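Local coordinates for Tat (Twin-arginine translocation) pathway signal sequence containing protein (Mycobacterium tuberculosis, PDB 5IMU) that is of unknown function but carries a Tat signal sequence and is probably exported, this fragment combining an alpha/beta/alpha sandwich with a helical bundle, at residues 13-21 with 33-44; 66-74 with 208-216. One frame throughout, in Å; residues are numbered along the deposited sequence.

Interaction 1 of 2, residues 13-21 with 33-44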
loop_
_atom_site.group_PDB
_atom_site.type_symbol
_atom_site.label_atom_id
_atom_site.label_comp_id
_atom_site.label_asym_id
_atom_site.label_seq_id
_atom_site.Cartn_x
_atom_site.Cartn_y
_atom_site.Cartn_z
ATOM N N GLU A 13 2.616 12.191 22.245
ATOM C CA GLU A 13 1.685 11.368 21.483
ATOM C C GLU A 13 1.434 11.952 20.098
ATOM O O GLU A 13 1.444 11.227 19.096
ATOM C CB GLU A 13 0.384 11.245 22.275
ATOM C CG GLU A 13 -0.720 10.435 21.645
ATOM C CD GLU A 13 -1.967 10.446 22.510
ATOM O OE1 GLU A 13 -2.657 11.486 22.549
ATOM O OE2 GLU A 13 -2.241 9.423 23.173
ATOM N N GLN A 14 1.212 13.266 20.023
ATOM C CA GLN A 14 0.999 13.915 18.733
ATOM C C GLN A 14 2.264 13.885 17.883
ATOM O O GLN A 14 2.201 13.633 16.673
ATOM C CB GLN A 14 0.530 15.354 18.947
ATOM C CG GLN A 14 0.293 16.131 17.663
ATOM C CD GLN A 14 -0.901 15.614 16.888
ATOM O OE1 GLN A 14 -1.886 15.171 17.474
ATOM N NE2 GLN A 14 -0.816 15.664 15.562
ATOM N N GLN A 15 3.422 14.137 18.499
ATOM C CA GLN A 15 4.673 14.164 17.745
ATOM C C GLN A 15 5.012 12.793 17.181
ATOM O O GLN A 15 5.560 12.686 16.077
ATOM C CB GLN A 15 5.808 14.671 18.634
ATOM C CG GLN A 15 5.704 16.145 18.953
ATOM C CD GLN A 15 5.576 16.981 17.700
ATOM O OE1 GLN A 15 6.377 16.853 16.775
ATOM N NE2 GLN A 15 4.558 17.831 17.655
ATOM N N ARG A 16 4.701 11.733 17.927
ATOM C CA ARG A 16 4.952 10.383 17.435
ATOM C C ARG A 16 4.160 10.104 16.163
ATOM O O ARG A 16 4.685 9.513 15.211
ATOM C CB ARG A 16 4.607 9.365 18.518
ATOM C CG ARG A 16 4.691 7.929 18.051
ATOM C CD ARG A 16 4.135 6.974 19.089
ATOM N NE ARG A 16 4.054 5.612 18.574
ATOM C CZ ARG A 16 2.973 5.094 17.998
ATOM N NH1 ARG A 16 1.873 5.824 17.865
ATOM N NH2 ARG A 16 2.991 3.843 17.559
ATOM N N LEU A 17 2.895 10.528 16.128
ATOM C CA LEU A 17 2.088 10.337 14.927
ATOM C C LEU A 17 2.655 11.116 13.749
ATOM O O LEU A 17 2.671 10.619 12.618
ATOM C CB LEU A 17 0.640 10.754 15.188
ATOM C CG LEU A 17 -0.227 9.819 16.033
ATOM C CD1 LEU A 17 -1.631 10.383 16.173
ATOM C CD2 LEU A 17 -0.268 8.429 15.423
ATOM N N GLN A 18 3.123 12.343 13.992
ATOM C CA GLN A 18 3.635 13.155 12.894
ATOM C C GLN A 18 4.917 12.565 12.318
ATOM O O GLN A 18 5.129 12.603 11.101
ATOM C CB GLN A 18 3.864 14.594 13.357
ATOM C CG GLN A 18 4.033 15.578 12.209
ATOM C CD GLN A 18 2.782 15.696 11.355
ATOM O OE1 GLN A 18 1.761 16.217 11.801
ATOM N NE2 GLN A 18 2.849 15.188 10.127
ATOM N N ARG A 19 5.787 12.019 13.174
ATOM C CA ARG A 19 6.998 11.376 12.672
ATOM C C ARG A 19 6.662 10.152 11.830
ATOM O O ARG A 19 7.344 9.866 10.839
ATOM C CB ARG A 19 7.924 10.989 13.826
ATOM C CG ARG A 19 8.550 12.168 14.553
ATOM C CD ARG A 19 9.696 11.720 15.457
ATOM N NE ARG A 19 9.267 10.771 16.482
ATOM C CZ ARG A 19 8.806 11.123 17.678
ATOM N NH1 ARG A 19 8.713 12.404 18.003
ATOM N NH2 ARG A 19 8.437 10.195 18.550
ATOM N N ILE A 20 5.615 9.415 12.208
ATOM C CA ILE A 20 5.192 8.261 11.418
ATOM C C ILE A 20 4.686 8.709 10.051
ATOM O O ILE A 20 5.034 8.122 9.020
ATOM C CB ILE A 20 4.128 7.453 12.181
ATOM C CG1 ILE A 20 4.773 6.688 13.339
ATOM C CG2 ILE A 20 3.402 6.495 11.246
ATOM C CD1 ILE A 20 3.789 5.919 14.182
ATOM N N VAL A 21 3.864 9.762 10.021
ATOM C CA VAL A 21 3.365 10.286 8.751
ATOM C C VAL A 21 4.520 10.777 7.886
ATOM O O VAL A 21 4.623 10.437 6.701
ATOM C CB VAL A 21 2.338 11.406 8.994
ATOM C CG1 VAL A 21 2.026 12.123 7.693
ATOM C CG2 VAL A 21 1.069 10.845 9.600
ATOM N N TRP A 33 -1.156 11.526 3.062
ATOM C CA TRP A 33 -1.067 10.508 4.097
ATOM C C TRP A 33 -1.712 11.015 5.379
ATOM O O TRP A 33 -1.816 12.223 5.604
ATOM C CB TRP A 33 0.391 10.131 4.409
ATOM C CG TRP A 33 1.176 9.561 3.264
ATOM C CD1 TRP A 33 1.934 10.253 2.363
ATOM C CD2 TRP A 33 1.315 8.176 2.924
ATOM N NE1 TRP A 33 2.522 9.387 1.473
ATOM C CE2 TRP A 33 2.159 8.105 1.797
ATOM C CE3 TRP A 33 0.804 6.989 3.459
ATOM C CZ2 TRP A 33 2.500 6.896 1.194
ATOM C CZ3 TRP A 33 1.145 5.789 2.858
ATOM C CH2 TRP A 33 1.985 5.752 1.739
ATOM N N ALA A 34 -2.122 10.075 6.230
ATOM C CA ALA A 34 -2.598 10.409 7.565
ATOM C C ALA A 34 -2.388 9.221 8.491
ATOM O O ALA A 34 -2.422 8.065 8.060
ATOM C CB ALA A 34 -4.075 10.815 7.564
ATOM N N ALA A 35 -2.170 9.518 9.770
ATOM C CA ALA A 35 -2.069 8.501 10.805
ATOM C C ALA A 35 -2.849 8.945 12.033
ATOM O O ALA A 35 -2.892 10.132 12.365
ATOM C CB ALA A 35 -0.613 8.213 11.189
ATOM N N GLY A 36 -3.462 7.982 12.704
ATOM C CA GLY A 36 -4.291 8.276 13.859
ATOM C C GLY A 36 -4.170 7.194 14.908
ATOM O O GLY A 36 -3.890 6.032 14.606
ATOM N N LEU A 37 -4.383 7.593 16.159
ATOM C CA LEU A 37 -4.353 6.684 17.298
ATOM C C LEU A 37 -5.786 6.331 17.681
ATOM O O LEU A 37 -6.597 7.223 17.951
ATOM C CB LEU A 37 -3.628 7.313 18.488
ATOM C CG LEU A 37 -3.421 6.393 19.696
ATOM C CD1 LEU A 37 -2.456 5.264 19.352
ATOM C CD2 LEU A 37 -2.934 7.168 20.912
ATOM N N ARG A 38 -6.092 5.036 17.702
ATOM C CA ARG A 38 -7.411 4.579 18.110
ATOM C C ARG A 38 -7.601 4.766 19.612
ATOM O O ARG A 38 -6.647 4.981 20.367
ATOM C CB ARG A 38 -7.611 3.111 17.734
ATOM C CG ARG A 38 -7.708 2.850 16.237
ATOM C CD ARG A 38 -9.160 2.829 15.784
ATOM N NE ARG A 38 -9.317 2.224 14.466
ATOM C CZ ARG A 38 -9.778 2.864 13.396
ATOM N NH1 ARG A 38 -10.137 4.140 13.483
ATOM N NH2 ARG A 38 -9.885 2.226 12.239
ATOM N N ASP A 39 -8.859 4.672 20.049
ATOM C CA ASP A 39 -9.164 4.917 21.454
ATOM C C ASP A 39 -8.682 3.800 22.373
ATOM O O ASP A 39 -8.746 3.964 23.595
ATOM C CB ASP A 39 -10.669 5.148 21.644
ATOM C CG ASP A 39 -11.505 3.913 21.350
ATOM O OD1 ASP A 39 -10.973 2.937 20.781
ATOM O OD2 ASP A 39 -12.710 3.924 21.682
ATOM N N ASP A 40 -8.200 2.679 21.829
ATOM C CA ASP A 40 -7.578 1.681 22.692
ATOM C C ASP A 40 -6.204 2.120 23.180
ATOM O O ASP A 40 -5.631 1.456 24.051
ATOM C CB ASP A 40 -7.479 0.322 21.983
ATOM C CG ASP A 40 -6.671 0.371 20.688
ATOM O OD1 ASP A 40 -5.946 1.360 20.443
ATOM O OD2 ASP A 40 -6.750 -0.608 19.914
ATOM N N GLY A 41 -5.669 3.213 22.641
ATOM C CA GLY A 41 -4.384 3.736 23.050
ATOM C C GLY A 41 -3.181 3.030 22.469
ATOM O O GLY A 41 -2.050 3.462 22.729
ATOM N N THR A 42 -3.375 1.966 21.689
ATOM C CA THR A 42 -2.261 1.181 21.168
ATOM C C THR A 42 -2.275 0.981 19.659
ATOM O O THR A 42 -1.213 0.697 19.092
ATOM C CB THR A 42 -2.214 -0.202 21.837
ATOM O OG1 THR A 42 -3.428 -0.911 21.564
ATOM C CG2 THR A 42 -2.035 -0.070 23.343
ATOM N N THR A 43 -3.418 1.111 18.990
ATOM C CA THR A 43 -3.501 0.870 17.554
ATOM C C THR A 43 -3.260 2.173 16.799
ATOM O O THR A 43 -4.038 3.124 16.927
ATOM C CB THR A 43 -4.859 0.283 17.175
ATOM O OG1 THR A 43 -5.062 -0.952 17.874
ATOM C CG2 THR A 43 -4.927 0.026 15.671
ATOM N N THR A 44 -2.187 2.212 16.011
ATOM C CA THR A 44 -1.879 3.349 15.149
ATOM C C THR A 44 -2.260 2.984 13.718
ATOM O O THR A 44 -1.664 2.083 13.119
ATOM C CB THR A 44 -0.402 3.727 15.239
ATOM O OG1 THR A 44 -0.068 4.048 16.596
ATOM C CG2 THR A 44 -0.107 4.928 14.353
HETATM O O HOH W 1 0.997 1.754 17.540
#
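Helix 6-27 packs on one face of the mixed four-stranded sheet of the alpha/beta part of the fragment, and here its residues Leu17, Ile20 and Val21 meet the inner strand 33-37 and Thr44, where the next strand begins. The segment axes pass 7.8 Å apart at 149°, so helix and strand run nearly antiparallel. Val21 rests its CG2 against Ala35 CB at 3.5 Å, while its other branch, CG1, passes alongside Trp33 CB; the indole then leads away, its NE1 bound to Glu28 O. Leu17 splits its two methyls: CD1 lies over the backbone from Ala35 to Leu37, and CD2 meets Thr44 CG2 at 3.7 Å. Ile20 CD1 comes tip to tip with that same threonine methyl. With its chain extended from CG to NE and CG anti to the backbone N (chi1 174°), Arg16 carries its guanidinium to Thr44, where NH1 donates to OG1 at 2.9 Å, the acceptor lying in the guanidinium plane. A water accepts from Arg16 NH2 and Thr44 OG1 and donates to Thr42 O, tying this polar rim to the hairpin. Beyond it, Asp40 OD1 accepts from Thr42 N, an Asx turn, and from Thr43 N, the wider Asx motif, in the loop whose type I turn spans Arg38 to Gly41. Alternate strand residues Trp33, Ala35 and Leu37 face the helix, consistent with the helix-on-sheet layer of an alpha/beta/alpha sandwich.

Interaction 2 of 2, residues 66-74 with 208-216. With K (potassium ion), chain B.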
loop_
_atom_site.group_PDB
_atom_site.type_symbol
_atom_site.label_atom_id
_atom_site.label_comp_id
_atom_site.label_asym_id
_atom_site.label_seq_id
_atom_site.Cartn_x
_atom_site.Cartn_y
_atom_site.Cartn_z
ATOM N N THR A 66 -1.001 -0.148 11.815
ATOM C CA THR A 66 -2.099 -0.987 11.360
ATOM C C THR A 66 -2.731 -0.340 10.137
ATOM O O THR A 66 -2.796 0.890 10.042
ATOM C CB THR A 66 -3.143 -1.174 12.472
ATOM O OG1 THR A 66 -2.532 -1.829 13.591
ATOM C CG2 THR A 66 -4.316 -2.010 11.995
ATOM N N LEU A 67 -3.181 -1.164 9.196
ATOM C CA LEU A 67 -3.744 -0.685 7.945
ATOM C C LEU A 67 -5.245 -0.943 7.902
ATOM O O LEU A 67 -5.772 -1.809 8.606
ATOM C CB LEU A 67 -3.067 -1.368 6.751
ATOM C CG LEU A 67 -1.539 -1.295 6.717
ATOM C CD1 LEU A 67 -0.987 -2.102 5.550
ATOM C CD2 LEU A 67 -1.065 0.150 6.647
ATOM N N LEU A 68 -5.932 -0.170 7.065
ATOM C CA LEU A 68 -7.336 -0.444 6.792
ATOM C C LEU A 68 -7.474 -1.804 6.123
ATOM O O LEU A 68 -6.662 -2.183 5.274
ATOM C CB LEU A 68 -7.939 0.640 5.894
ATOM C CG LEU A 68 -8.132 2.055 6.439
ATOM C CD1 LEU A 68 -8.571 2.986 5.319
ATOM C CD2 LEU A 68 -9.144 2.067 7.574
ATOM N N GLU A 69 -8.504 -2.544 6.513
ATOM C CA GLU A 69 -8.745 -3.839 5.905
ATOM C C GLU A 69 -9.314 -3.658 4.498
ATOM O O GLU A 69 -9.960 -2.647 4.206
ATOM C CB GLU A 69 -9.699 -4.661 6.769
ATOM C CG GLU A 69 -9.105 -5.036 8.120
ATOM C CD GLU A 69 -9.997 -5.960 8.921
ATOM O OE1 GLU A 69 -11.218 -5.707 8.982
ATOM O OE2 GLU A 69 -9.476 -6.945 9.486
ATOM N N PRO A 70 -9.071 -4.617 3.595
ATOM C CA PRO A 70 -9.568 -4.466 2.222
ATOM C C PRO A 70 -11.078 -4.608 2.132
ATOM O O PRO A 70 -11.620 -5.717 2.169
ATOM C CB PRO A 70 -8.848 -5.584 1.459
ATOM C CG PRO A 70 -8.547 -6.605 2.492
ATOM C CD PRO A 70 -8.284 -5.850 3.766
ATOM N N THR A 71 -11.760 -3.472 2.030
ATOM C CA THR A 71 -13.188 -3.409 1.773
ATOM C C THR A 71 -13.426 -2.236 0.834
ATOM O O THR A 71 -12.649 -1.277 0.818
ATOM C CB THR A 71 -13.991 -3.246 3.079
ATOM O OG1 THR A 71 -13.722 -4.356 3.944
ATOM C CG2 THR A 71 -15.490 -3.193 2.810
ATOM N N ALA A 72 -14.480 -2.333 0.025
ATOM C CA ALA A 72 -14.829 -1.246 -0.878
ATOM C C ALA A 72 -15.109 0.030 -0.092
ATOM O O ALA A 72 -15.930 0.040 0.829
ATOM C CB ALA A 72 -16.044 -1.627 -1.722
ATOM N N ARG A 73 -14.410 1.102 -0.452
ATOM C CA ARG A 73 -14.606 2.409 0.155
ATOM C C ARG A 73 -14.795 3.440 -0.945
ATOM O O ARG A 73 -14.253 3.305 -2.045
ATOM C CB ARG A 73 -13.431 2.797 1.055
ATOM C CG ARG A 73 -13.411 2.015 2.349
ATOM C CD ARG A 73 -12.276 2.427 3.262
ATOM N NE ARG A 73 -12.181 1.512 4.394
ATOM C CZ ARG A 73 -11.485 0.380 4.382
ATOM N NH1 ARG A 73 -10.808 0.028 3.297
ATOM N NH2 ARG A 73 -11.463 -0.400 5.453
ATOM N N ARG A 74 -15.575 4.473 -0.634
ATOM C CA ARG A 74 -15.949 5.439 -1.654
ATOM C C ARG A 74 -14.728 6.198 -2.156
ATOM O O ARG A 74 -13.781 6.472 -1.411
ATOM C CB ARG A 74 -17.006 6.411 -1.126
ATOM C CG ARG A 74 -16.550 7.247 0.041
ATOM C CD ARG A 74 -17.439 8.463 0.243
ATOM N NE ARG A 74 -18.847 8.140 0.457
ATOM C CZ ARG A 74 -19.844 8.616 -0.283
ATOM N NH1 ARG A 74 -19.594 9.441 -1.291
ATOM N NH2 ARG A 74 -21.095 8.274 -0.009
ATOM N N TYR A 208 -1.714 -9.978 -0.005
ATOM C CA TYR A 208 -2.132 -8.612 0.304
ATOM C C TYR A 208 -2.541 -7.860 -0.957
ATOM O O TYR A 208 -3.603 -7.230 -1.004
ATOM C CB TYR A 208 -0.997 -7.884 1.033
ATOM C CG TYR A 208 -1.178 -6.388 1.215
ATOM C CD1 TYR A 208 -1.806 -5.875 2.346
ATOM C CD2 TYR A 208 -0.691 -5.491 0.273
ATOM C CE1 TYR A 208 -1.960 -4.507 2.520
ATOM C CE2 TYR A 208 -0.843 -4.124 0.437
ATOM C CZ TYR A 208 -1.478 -3.637 1.564
ATOM O OH TYR A 208 -1.630 -2.279 1.735
ATOM N N HIS A 209 -1.708 -7.921 -1.997
ATOM C CA HIS A 209 -1.998 -7.163 -3.209
ATOM C C HIS A 209 -3.172 -7.764 -3.974
ATOM O O HIS A 209 -3.974 -7.031 -4.563
ATOM C CB HIS A 209 -0.753 -7.091 -4.091
ATOM C CG HIS A 209 0.332 -6.229 -3.525
ATOM N ND1 HIS A 209 0.155 -4.888 -3.262
ATOM C CD2 HIS A 209 1.605 -6.519 -3.167
ATOM C CE1 HIS A 209 1.274 -4.387 -2.769
ATOM N NE2 HIS A 209 2.169 -5.356 -2.701
ATOM N N LEU A 210 -3.292 -9.093 -3.975
ATOM C CA LEU A 210 -4.412 -9.729 -4.664
ATOM C C LEU A 210 -5.737 -9.403 -3.986
ATOM O O LEU A 210 -6.744 -9.162 -4.663
ATOM C CB LEU A 210 -4.204 -11.243 -4.719
ATOM C CG LEU A 210 -4.564 -11.996 -6.004
ATOM C CD1 LEU A 210 -5.159 -13.359 -5.674
ATOM C CD2 LEU A 210 -5.496 -11.198 -6.908
ATOM N N ALA A 211 -5.762 -9.404 -2.651
ATOM C CA ALA A 211 -6.985 -9.057 -1.936
ATOM C C ALA A 211 -7.409 -7.626 -2.235
ATOM O O ALA A 211 -8.594 -7.353 -2.459
ATOM C CB ALA A 211 -6.791 -9.257 -0.432
ATOM N N TRP A 212 -6.451 -6.698 -2.254
ATOM C CA TRP A 212 -6.783 -5.313 -2.559
ATOM C C TRP A 212 -7.186 -5.135 -4.017
ATOM O O TRP A 212 -7.982 -4.243 -4.331
ATOM C CB TRP A 212 -5.608 -4.403 -2.210
ATOM C CG TRP A 212 -5.643 -3.954 -0.784
ATOM C CD1 TRP A 212 -4.899 -4.440 0.252
ATOM C CD2 TRP A 212 -6.486 -2.937 -0.234
ATOM N NE1 TRP A 212 -5.223 -3.779 1.415
ATOM C CE2 TRP A 212 -6.196 -2.851 1.142
ATOM C CE3 TRP A 212 -7.456 -2.086 -0.773
ATOM C CZ2 TRP A 212 -6.841 -1.947 1.986
ATOM C CZ3 TRP A 212 -8.096 -1.190 0.066
ATOM C CH2 TRP A 212 -7.787 -1.126 1.429
ATOM N N TYR A 213 -6.652 -5.962 -4.917
ATOM C CA TYR A 213 -7.079 -5.895 -6.312
ATOM C C TYR A 213 -8.570 -6.187 -6.442
ATOM O O TYR A 213 -9.269 -5.543 -7.233
ATOM C CB TYR A 213 -6.269 -6.871 -7.167
ATOM C CG TYR A 213 -6.725 -6.917 -8.612
ATOM C CD1 TYR A 213 -6.288 -5.969 -9.524
ATOM C CD2 TYR A 213 -7.600 -7.903 -9.056
ATOM C CE1 TYR A 213 -6.706 -6.000 -10.843
ATOM C CE2 TYR A 213 -8.025 -7.941 -10.373
ATOM C CZ TYR A 213 -7.573 -6.989 -11.261
ATOM O OH TYR A 213 -7.993 -7.027 -12.570
ATOM N N ALA A 214 -9.074 -7.151 -5.665
ATOM C CA ALA A 214 -10.469 -7.563 -5.794
ATOM C C ALA A 214 -11.424 -6.445 -5.395
ATOM O O ALA A 214 -12.421 -6.197 -6.083
ATOM C CB ALA A 214 -10.728 -8.812 -4.952
ATOM N N VAL A 215 -11.147 -5.766 -4.280
ATOM C CA VAL A 215 -12.023 -4.679 -3.854
ATOM C C VAL A 215 -11.830 -3.433 -4.706
ATOM O O VAL A 215 -12.761 -2.628 -4.833
ATOM C CB VAL A 215 -11.815 -4.337 -2.368
ATOM C CG1 VAL A 215 -12.138 -5.542 -1.497
ATOM C CG2 VAL A 215 -10.394 -3.844 -2.114
ATOM N N THR A 216 -10.653 -3.263 -5.310
ATOM C CA THR A 216 -10.417 -2.087 -6.141
ATOM C C THR A 216 -11.162 -2.187 -7.467
ATOM O O THR A 216 -11.638 -1.174 -7.994
ATOM C CB THR A 216 -8.918 -1.909 -6.377
ATOM O OG1 THR A 216 -8.240 -1.878 -5.116
ATOM C CG2 THR A 216 -8.643 -0.607 -7.115
HETATM K K K B . -1.007 -0.418 15.452
HETATM O O HOH W 2 -4.843 -3.791 4.269
HETATM O O HOH W 3 -0.924 -2.340 17.706
#
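Trp212, on helix 203-216, lays its indole against Pro70 and the chain that follows strand 65-67. From CB the side chain turns off the helix, and Pro70 CB lies over the face at CD2 and CE2, with Trp212 CE2 3.8 Å from it. Pro70 CA sits over the six-membered ring of Trp212, 3.8 Å from its centroid and 14° off the normal, a CH-pi contact. On the five-membered side, NE1 donates to a water that donates to Leu68 O. Trp212 CZ2 has Leu68 O at the ring edge, 3.3 Å away. Trp212 CH2 approaches Arg73 NH1 at 3.7 Å, the guanidinium and indole planes standing 33° apart. Glu69 O lies close to the guanidinium plane of Arg73 and accepts end-on from both NH1, at 2.9 Å, and NH2; Leu68 CB and Thr71 CB cover that group's two faces. Ala211 CB, just before the tryptophan, meets Pro70 CG; about one turn later Val215 CG1 packs against Pro70 O. Trp54 also meets the indole. No direct hydrogen bond joins the segments: apolar and CH-pi contacts plus one bridging water hold them, which suggests a joint between the DUF5632 and DUF5631 regions resting mainly on apolar fit.

Interaction 1 is buried and lies within the DUF5632 region, holding a helix to its own sheet; interaction 2 is only partly buried and joins that region to the C-terminal helices of DUF5631. They touch directly: Thr44 O lies 2.7 Å from Thr66 N, a probable hydrogen bond between neighbouring parallel strands of one sheet. Thr66 OG1 binds the potassium ion together with Asn64 O, and Thr44 belongs to the same site. The chemistry follows position: aliphatic side chains on one face of a strand with an arginine–threonine bond at the margin in 13-21 with 33-44, but an aromatic face, a proline and a bridging water in 66-74 with 208-216.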